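Local coordinates for dicer Related Helicase (Caenorhabditis elegans, PDB 6M6Q), which probably hydrolyses ATP as an RNA-binding helicase of the RIG-I-like receptor subfamily, this chain being its all-helical N-terminal domain in the RNA interference pathway, at residues S22-A27 against Y172-V177; D188-A193 against Y308-N313. All coordinates share one frame; numbering follows the deposited sequence.

Contact 1 of 2, residues S22-A27 against Y172-V177; sequences SPYFPA and YDEEEV
Tyr24 and Tyr172 form a T-shaped (edge-to-face) aromatic pair where two helix starts meet in the all-helical N-terminal domain. Tyr24 lies in a type I turn from Ser22 to Phe25 that leads into helix 25-29. Tyr172 comes just before helix 174-179. The ring planes stand at 89°, with centroids 4.8 Å apart. The edge of Tyr24 rests on one face of Tyr172, where Tyr24 CD1 sits over the ring centre, 3.4 Å above the plane. Tyr24 CB adds an off-centre CH-pi contact. Tyr172 has CG beside its backbone N and anti to the carbonyl carbon (chi1 -54°). This sends the ring along the turn, so that its hydroxyl reaches the backbone there.

That hydroxyl makes the polar link. Tyr172 OH donates a weak hydrogen bond to Tyr24 O at 2.7 Å. The ring thus meets Tyr24 twice, through its face and, weakly, through its OH. A leucine in place of Tyr172 would probably leave the edge of Tyr24 without its aromatic face and Tyr24 O without this donor.

Apolar packing extends the contact. Ala27 CB lies 3.7 Å from Tyr172 CE2. Val177 CG2 points at the turn, 3.8 Å from Pro23 CB. Leu187 of helix 186-193 touches both Ala27 and Tyr172, and Phe167 of helix 162-171 also packs on Tyr172.

Capping differs between the two starts. Ser22 OG makes only a weak capping bond, to Tyr24 N, in the turn before helix 25-29. Asp173 is the N-cap of its helix, and its OD1 takes Glu176 N at 3.1 Å, on the anti side of the carboxylate and 21° out of its plane.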
ATOM      1  N   SER B  22      19.567 -10.958   3.950  1.00 51.19           N
ATOM      2  CA  SER B  22      19.455  -9.810   4.889  1.00 57.63           C
ATOM      3  C   SER B  22      17.996  -9.357   4.968  1.00 63.20           C
ATOM      4  O   SER B  22      17.342  -9.193   3.945  1.00 65.44           O
ATOM      5  CB  SER B  22      20.366  -8.674   4.501  1.00 54.27           C
ATOM      6  OG  SER B  22      20.107  -7.533   5.325  1.00 51.24           O
ATOM      7  N   PRO B  23      17.444  -9.130   6.179  1.00 62.88           N
ATOM      8  CA  PRO B  23      16.074  -8.653   6.318  1.00 71.30           C
ATOM      9  C   PRO B  23      15.796  -7.379   5.500  1.00 76.41           C
ATOM     10  O   PRO B  23      14.662  -7.187   5.090  1.00 78.35           O
ATOM     11  CB  PRO B  23      15.916  -8.321   7.816  1.00 69.28           C
ATOM     12  CG  PRO B  23      17.049  -9.063   8.505  1.00 69.26           C
ATOM     13  CD  PRO B  23      18.130  -9.256   7.464  1.00 68.82           C
ATOM     14  N   TYR B  24      16.819  -6.528   5.332  1.00 71.92           N
ATOM     15  CA  TYR B  24      16.712  -5.158   4.780  1.00 62.88           C
ATOM     16  C   TYR B  24      16.919  -5.177   3.248  1.00 61.43           C
ATOM     17  O   TYR B  24      16.760  -4.106   2.621  1.00 59.77           O
ATOM     18  CB  TYR B  24      17.715  -4.248   5.488  1.00 64.60           C
ATOM     19  CG  TYR B  24      17.588  -4.224   6.992  1.00 69.95           C
ATOM     20  CD1 TYR B  24      16.686  -3.379   7.614  1.00 72.52           C
ATOM     21  CD2 TYR B  24      18.393  -5.017   7.804  1.00 68.42           C
ATOM     22  CE1 TYR B  24      16.585  -3.310   8.995  1.00 71.21           C
ATOM     23  CE2 TYR B  24      18.303  -4.963   9.188  1.00 59.58           C
ATOM     24  CZ  TYR B  24      17.382  -4.120   9.785  1.00 64.06           C
ATOM     25  OH  TYR B  24      17.266  -4.053  11.139  1.00 62.37           O
ATOM     26  N   PHE B  25      17.201  -6.345   2.646  1.00 51.47           N
ATOM     27  CA  PHE B  25      17.477  -6.461   1.186  1.00 53.26           C
ATOM     28  C   PHE B  25      16.206  -6.314   0.336  1.00 54.50           C
ATOM     29  O   PHE B  25      16.231  -5.544  -0.604  1.00 58.89           O
ATOM     30  CB  PHE B  25      18.214  -7.745   0.812  1.00 49.83           C
ATOM     31  CG  PHE B  25      18.298  -7.975  -0.681  1.00 48.59           C
ATOM     32  CD1 PHE B  25      19.128  -7.206  -1.485  1.00 49.00           C
ATOM     33  CD2 PHE B  25      17.511  -8.932  -1.294  1.00 54.18           C
ATOM     34  CE1 PHE B  25      19.187  -7.414  -2.858  1.00 48.35           C
ATOM     35  CE2 PHE B  25      17.589  -9.154  -2.663  1.00 54.56           C
ATOM     36  CZ  PHE B  25      18.420  -8.387  -3.442  1.00 52.26           C
ATOM     37  N   PRO B  26      15.101  -7.092   0.518  1.00 59.65           N
ATOM     38  CA  PRO B  26      13.966  -7.022  -0.411  1.00 59.06           C
ATOM     39  C   PRO B  26      13.531  -5.585  -0.760  1.00 50.04           C
ATOM     40  O   PRO B  26      13.392  -5.299  -1.916  1.00 48.31           O
ATOM     41  CB  PRO B  26      12.847  -7.750   0.355  1.00 64.69           C
ATOM     42  CG  PRO B  26      13.592  -8.777   1.163  1.00 67.86           C
ATOM     43  CD  PRO B  26      14.863  -8.065   1.594  1.00 66.25           C
ATOM     44  N   ALA B  27      13.373  -4.728   0.252  1.00 45.32           N
ATOM     45  CA  ALA B  27      12.896  -3.328   0.131  1.00 47.59           C
ATOM     46  C   ALA B  27      13.936  -2.491  -0.609  1.00 48.67           C
ATOM     47  O   ALA B  27      13.545  -1.625  -1.410  1.00 60.95           O
ATOM     48  CB  ALA B  27      12.613  -2.743   1.493  1.00 46.09           C
ATOM     49  N   TYR B 172      13.123   1.416   8.154  1.00 68.45           N
ATOM     50  CA  TYR B 172      12.392   0.158   8.457  1.00 62.15           C
ATOM     51  C   TYR B 172      11.817   0.218   9.872  1.00 62.90           C
ATOM     52  O   TYR B 172      12.440   0.805  10.777  1.00 63.81           O
ATOM     53  CB  TYR B 172      13.290  -1.058   8.254  1.00 54.23           C
ATOM     54  CG  TYR B 172      13.946  -1.171   6.893  1.00 52.34           C
ATOM     55  CD1 TYR B 172      15.012  -0.354   6.549  1.00 52.72           C
ATOM     56  CD2 TYR B 172      13.617  -2.197   6.018  1.00 46.02           C
ATOM     57  CE1 TYR B 172      15.669  -0.486   5.334  1.00 48.83           C
ATOM     58  CE2 TYR B 172      14.283  -2.364   4.808  1.00 49.28           C
ATOM     59  CZ  TYR B 172      15.327  -1.509   4.472  1.00 50.59           C
ATOM     60  OH  TYR B 172      16.009  -1.641   3.290  1.00 50.30           O
ATOM     61  N   ASP B 173      10.613  -0.320  10.028  1.00 71.26           N
ATOM     62  CA  ASP B 173      10.022  -0.684  11.338  1.00 72.91           C
ATOM     63  C   ASP B 173      10.575  -2.048  11.742  1.00 63.92           C
ATOM     64  O   ASP B 173      10.455  -2.999  10.925  1.00 56.80           O
ATOM     65  CB  ASP B 173       8.495  -0.694  11.274  1.00 78.89           C
ATOM     66  CG  ASP B 173       7.854  -1.118  12.576  1.00 87.12           C
ATOM     67  OD1 ASP B 173       7.422  -2.279  12.663  1.00 96.66           O
ATOM     68  OD2 ASP B 173       7.822  -0.292  13.499  1.00 92.56           O
ATOM     69  N   GLU B 174      11.199  -2.122  12.923  1.00 74.33           N
ATOM     70  CA  GLU B 174      11.874  -3.339  13.472  1.00 82.57           C
ATOM     71  C   GLU B 174      10.926  -4.558  13.388  1.00 76.74           C
ATOM     72  O   GLU B 174      11.389  -5.627  12.898  1.00 62.25           O
ATOM     73  CB  GLU B 174      12.377  -3.054  14.900  1.00 96.29           C
ATOM     74  CG  GLU B 174      12.823  -4.290  15.700  1.00110.89           C
ATOM     75  CD  GLU B 174      14.072  -5.022  15.216  1.00115.50           C
ATOM     76  OE1 GLU B 174      14.811  -4.474  14.366  1.00122.67           O
ATOM     77  OE2 GLU B 174      14.307  -6.139  15.703  1.00119.44           O
ATOM     78  N   GLU B 175       9.657  -4.417  13.810  1.00 75.23           N
ATOM     79  CA  GLU B 175       8.694  -5.552  13.918  1.00 85.31           C
ATOM     80  C   GLU B 175       8.302  -6.030  12.508  1.00 78.65           C
ATOM     81  O   GLU B 175       8.237  -7.264  12.290  1.00 76.46           O
ATOM     82  CB  GLU B 175       7.476  -5.132  14.758  1.00 95.52           C
ATOM     83  CG  GLU B 175       6.415  -6.223  14.934  1.00103.78           C
ATOM     84  CD  GLU B 175       6.853  -7.535  15.595  1.00108.74           C
ATOM     85  OE1 GLU B 175       7.922  -7.556  16.258  1.00105.76           O
ATOM     86  OE2 GLU B 175       6.114  -8.542  15.450  1.00 97.64           O
ATOM     87  N   GLU B 176       8.024  -5.099  11.604  1.00 73.22           N
ATOM     88  CA  GLU B 176       7.530  -5.385  10.234  1.00 75.97           C
ATOM     89  C   GLU B 176       8.609  -6.139   9.443  1.00 71.39           C
ATOM     90  O   GLU B 176       8.260  -7.102   8.708  1.00 69.37           O
ATOM     91  CB  GLU B 176       7.141  -4.075   9.557  1.00 82.21           C
ATOM     92  CG  GLU B 176       6.137  -4.234   8.443  1.00 79.21           C
ATOM     93  CD  GLU B 176       5.406  -2.945   8.148  1.00 85.97           C
ATOM     94  OE1 GLU B 176       6.096  -1.909   7.989  1.00 84.60           O
ATOM     95  OE2 GLU B 176       4.152  -2.960   8.135  1.00 88.43           O
ATOM     96  N   VAL B 177       9.865  -5.729   9.573  1.00 67.26           N
ATOM     97  CA  VAL B 177      10.988  -6.287   8.773  1.00 69.96           C
ATOM     98  C   VAL B 177      11.384  -7.647   9.360  1.00 68.77           C
ATOM     99  O   VAL B 177      11.853  -8.510   8.576  1.00 60.73           O
ATOM    100  CB  VAL B 177      12.184  -5.311   8.675  1.00 66.96           C
ATOM    101  CG1 VAL B 177      12.936  -5.170   9.980  1.00 68.10           C
ATOM    102  CG2 VAL B 177      13.140  -5.719   7.569  1.00 69.73           C
TER

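Contact 2 of 2, residues D188-A193 against Y308-N313; sequences DRVAGA and YFLDKN
Phe309 brings the CD1 corner of its ring against the CB, CG and CD carbons of Arg189. Arg189 CB is nearest, 3.3 Å from Phe309 CD1. Arg189 CD follows at 3.6 Å from the same Phe309 CD1, and Arg189 CG is also close. The two side chains cross at about a right angle. Arg189 CG stands beside its backbone N and anti to the carbonyl carbon (chi1 -70°), which brings the first carbons of the chain past the ring. The chain then bends at chi3 and carries the guanidinium to Glu176, with which it forms a salt bridge. The arginine thus offers carbon to Phe309 and charge to the carboxylate. Farther round the ring, Ala193 CB lies 4.3 Å from Phe309 CE2.

Val190 packs on the backbone and side chain of Leu310 and on Phe309 CB. Its CG2 branch is 3.9 Å from Phe309 CB and 3.8 Å from Leu310 CB. CG2 also meets the backbone at Leu310 N. The CG1 branch leans more loosely on Leu310, 4.1 Å from its CB. Met297 packs on Val190 as well.

The side chain of Lys312 folds back. Its NZ donates to Tyr308 O at 3.2 Å, tilted 30° from the carbonyl plane. The second subunit lies close by: Tyr308 stacks on Tyr308 of that subunit, and Phe309 meets its Phe309.

The contact joins helix 186-193 to the C-terminal end of helix 301-310 through side-chain packing. It is plain helix-helix packing of an all-helical domain, placed beside the two-chain interface.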
ATOM      1  N   ASP B 188       9.283   1.131   1.212  1.00 57.32           N
ATOM      2  CA  ASP B 188       8.431   1.000   0.007  1.00 56.19           C
ATOM      3  C   ASP B 188       7.367   2.120   0.027  1.00 58.56           C
ATOM      4  O   ASP B 188       7.074   2.671  -1.056  1.00 61.42           O
ATOM      5  CB  ASP B 188       7.800  -0.395  -0.096  1.00 54.05           C
ATOM      6  CG  ASP B 188       8.776  -1.569  -0.086  1.00 54.73           C
ATOM      7  OD1 ASP B 188       8.800  -2.313   0.954  1.00 51.76           O
ATOM      8  OD2 ASP B 188       9.444  -1.792  -1.126  1.00 46.52           O
ATOM      9  N   ARG B 189       6.836   2.471   1.205  1.00 54.15           N
ATOM     10  CA  ARG B 189       5.766   3.498   1.354  1.00 61.10           C
ATOM     11  C   ARG B 189       6.342   4.903   1.145  1.00 63.87           C
ATOM     12  O   ARG B 189       5.709   5.693   0.425  1.00 77.00           O
ATOM     13  CB  ARG B 189       5.087   3.404   2.721  1.00 65.45           C
ATOM     14  CG  ARG B 189       4.227   2.159   2.888  1.00 75.35           C
ATOM     15  CD  ARG B 189       3.621   2.024   4.275  1.00 77.62           C
ATOM     16  NE  ARG B 189       3.497   0.625   4.651  1.00 76.46           N
ATOM     17  CZ  ARG B 189       4.187   0.028   5.614  1.00 78.92           C
ATOM     18  NH1 ARG B 189       4.010  -1.261   5.842  1.00 81.34           N
ATOM     19  NH2 ARG B 189       5.054   0.712   6.344  1.00 78.28           N
ATOM     20  N   VAL B 190       7.460   5.222   1.783  1.00 62.32           N
ATOM     21  CA  VAL B 190       8.011   6.605   1.783  1.00 66.76           C
ATOM     22  C   VAL B 190       8.532   6.923   0.373  1.00 63.23           C
ATOM     23  O   VAL B 190       8.098   7.934  -0.186  1.00 63.82           O
ATOM     24  CB  VAL B 190       9.090   6.809   2.865  1.00 71.88           C
ATOM     25  CG1 VAL B 190       9.502   8.271   2.970  1.00 74.10           C
ATOM     26  CG2 VAL B 190       8.627   6.309   4.219  1.00 71.65           C
ATOM     27  N   ALA B 191       9.374   6.048  -0.190  1.00 60.40           N
ATOM     28  CA  ALA B 191       9.990   6.178  -1.534  1.00 56.65           C
ATOM     29  C   ALA B 191       8.903   6.284  -2.611  1.00 58.41           C
ATOM     30  O   ALA B 191       9.081   7.050  -3.567  1.00 64.04           O
ATOM     31  CB  ALA B 191      10.882   4.995  -1.789  1.00 57.40           C
ATOM     32  N   GLY B 192       7.820   5.534  -2.455  1.00 64.15           N
ATOM     33  CA  GLY B 192       6.698   5.494  -3.409  1.00 64.10           C
ATOM     34  C   GLY B 192       5.856   6.761  -3.375  1.00 55.40           C
ATOM     35  O   GLY B 192       5.343   7.141  -4.438  1.00 55.24           O
ATOM     36  N   ALA B 193       5.673   7.361  -2.199  1.00 56.79           N
ATOM     37  CA  ALA B 193       4.822   8.557  -1.981  1.00 63.61           C
ATOM     38  C   ALA B 193       5.618   9.841  -2.261  1.00 70.58           C
ATOM     39  O   ALA B 193       4.992  10.854  -2.618  1.00 79.62           O
ATOM     40  CB  ALA B 193       4.277   8.555  -0.579  1.00 63.07           C
ATOM     41  N   TYR B 308       4.652  11.289   6.923  1.00 78.24           N
ATOM     42  CA  TYR B 308       3.790  10.663   7.972  1.00 85.96           C
ATOM     43  C   TYR B 308       3.891   9.132   7.882  1.00 86.61           C
ATOM     44  O   TYR B 308       3.644   8.468   8.911  1.00 91.04           O
ATOM     45  CB  TYR B 308       2.336  11.160   7.900  1.00 88.20           C
ATOM     46  CG  TYR B 308       2.140  12.567   8.412  1.00 87.32           C
ATOM     47  CD1 TYR B 308       2.196  13.645   7.546  1.00 87.88           C
ATOM     48  CD2 TYR B 308       1.997  12.836   9.765  1.00 88.82           C
ATOM     49  CE1 TYR B 308       2.086  14.952   8.000  1.00 90.66           C
ATOM     50  CE2 TYR B 308       1.870  14.137  10.238  1.00 89.57           C
ATOM     51  CZ  TYR B 308       1.915  15.202   9.350  1.00 89.10           C
ATOM     52  OH  TYR B 308       1.804  16.492   9.786  1.00 83.09           O
ATOM     53  N   PHE B 309       4.320   8.590   6.731  1.00 81.83           N
ATOM     54  CA  PHE B 309       4.667   7.149   6.562  1.00 88.90           C
ATOM     55  C   PHE B 309       5.991   6.843   7.262  1.00 88.11           C
ATOM     56  O   PHE B 309       6.100   5.780   7.881  1.00 90.82           O
ATOM     57  CB  PHE B 309       4.823   6.770   5.090  1.00102.28           C
ATOM     58  CG  PHE B 309       3.552   6.736   4.285  1.00105.46           C
ATOM     59  CD1 PHE B 309       2.889   5.539   4.057  1.00105.82           C
ATOM     60  CD2 PHE B 309       3.045   7.893   3.705  1.00107.06           C
ATOM     61  CE1 PHE B 309       1.735   5.503   3.291  1.00112.16           C
ATOM     62  CE2 PHE B 309       1.876   7.857   2.957  1.00105.06           C
ATOM     63  CZ  PHE B 309       1.231   6.663   2.746  1.00115.40           C
ATOM     64  N   LEU B 310       6.980   7.721   7.078  1.00 88.27           N
ATOM     65  CA  LEU B 310       8.354   7.594   7.622  1.00 87.70           C
ATOM     66  C   LEU B 310       8.325   7.621   9.162  1.00 83.30           C
ATOM     67  O   LEU B 310       8.983   6.755   9.776  1.00 75.01           O
ATOM     68  CB  LEU B 310       9.206   8.737   7.069  1.00 90.39           C
ATOM     69  CG  LEU B 310      10.690   8.661   7.417  1.00 90.55           C
ATOM     70  CD1 LEU B 310      11.360   7.528   6.651  1.00 85.62           C
ATOM     71  CD2 LEU B 310      11.384   9.993   7.155  1.00 89.72           C
ATOM     72  N   ASP B 311       7.625   8.590   9.762  1.00 79.02           N
ATOM     73  CA  ASP B 311       7.507   8.721  11.241  1.00 84.43           C
ATOM     74  C   ASP B 311       6.256   9.520  11.582  1.00 82.81           C
ATOM     75  O   ASP B 311       6.225  10.720  11.247  1.00 70.42           O
ATOM     76  CB  ASP B 311       8.738   9.391  11.857  1.00 90.93           C
ATOM     77  CG  ASP B 311       8.716   9.424  13.377  1.00101.10           C
ATOM     78  OD1 ASP B 311       9.097  10.471  13.943  1.00 99.74           O
ATOM     79  OD2 ASP B 311       8.361   8.375  13.988  1.00102.95           O
ATOM     80  N   LYS B 312       5.354   8.914  12.363  1.00 83.16           N
ATOM     81  CA  LYS B 312       4.004   9.444  12.689  1.00 81.34           C
ATOM     82  C   LYS B 312       4.137  10.657  13.621  1.00 79.44           C
ATOM     83  O   LYS B 312       3.154  11.432  13.724  1.00 78.94           O
ATOM     84  CB  LYS B 312       3.147   8.352  13.342  1.00 89.50           C
ATOM     85  CG  LYS B 312       3.196   6.976  12.678  1.00100.13           C
ATOM     86  CD  LYS B 312       2.289   6.838  11.462  1.00112.01           C
ATOM     87  CE  LYS B 312       2.639   5.643  10.589  1.00113.58           C
ATOM     88  NZ  LYS B 312       2.037   5.744   9.236  1.00106.08           N
ATOM     89  N   ASN B 313       5.298  10.802  14.284  1.00 79.03           N
ATOM     90  CA  ASN B 313       5.559  11.854  15.305  1.00 89.68           C
ATOM     91  C   ASN B 313       6.577  12.876  14.770  1.00 85.26           C
ATOM     92  O   ASN B 313       7.158  13.600  15.612  1.00 80.57           O
ATOM     93  CB  ASN B 313       6.081  11.280  16.639  1.00 93.29           C
ATOM     94  CG  ASN B 313       5.385  10.015  17.109  1.00 89.92           C
ATOM     95  OD1 ASN B 313       4.268  10.068  17.621  1.00 84.87           O
ATOM     96  ND2 ASN B 313       6.069   8.882  17.007  1.00 80.93           N
TER

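In the fold
Contact 1 and contact 2 lie in series along the chain: contact 1 spans residues 22 to 177, contact 2 residues 188 to 313. Their centres are about 14 Å apart. Helix 174-179 of contact 1 and helix 186-193 of contact 2 follow each other in sequence, and a salt bridge between Glu176 OE2 and Arg189 NH1 (2.9 Å) ties them directly. Ala27 of contact 1 also packs on Asp188. Helices 174-179 and 186-193 thus connect the early turn at 22-27 with the late helix 301-310. No strand takes part. Both contacts touch the second subunit, contact 1 through Glu175 and contact 2 more broadly, with Tyr308 and Phe309 among its residues there.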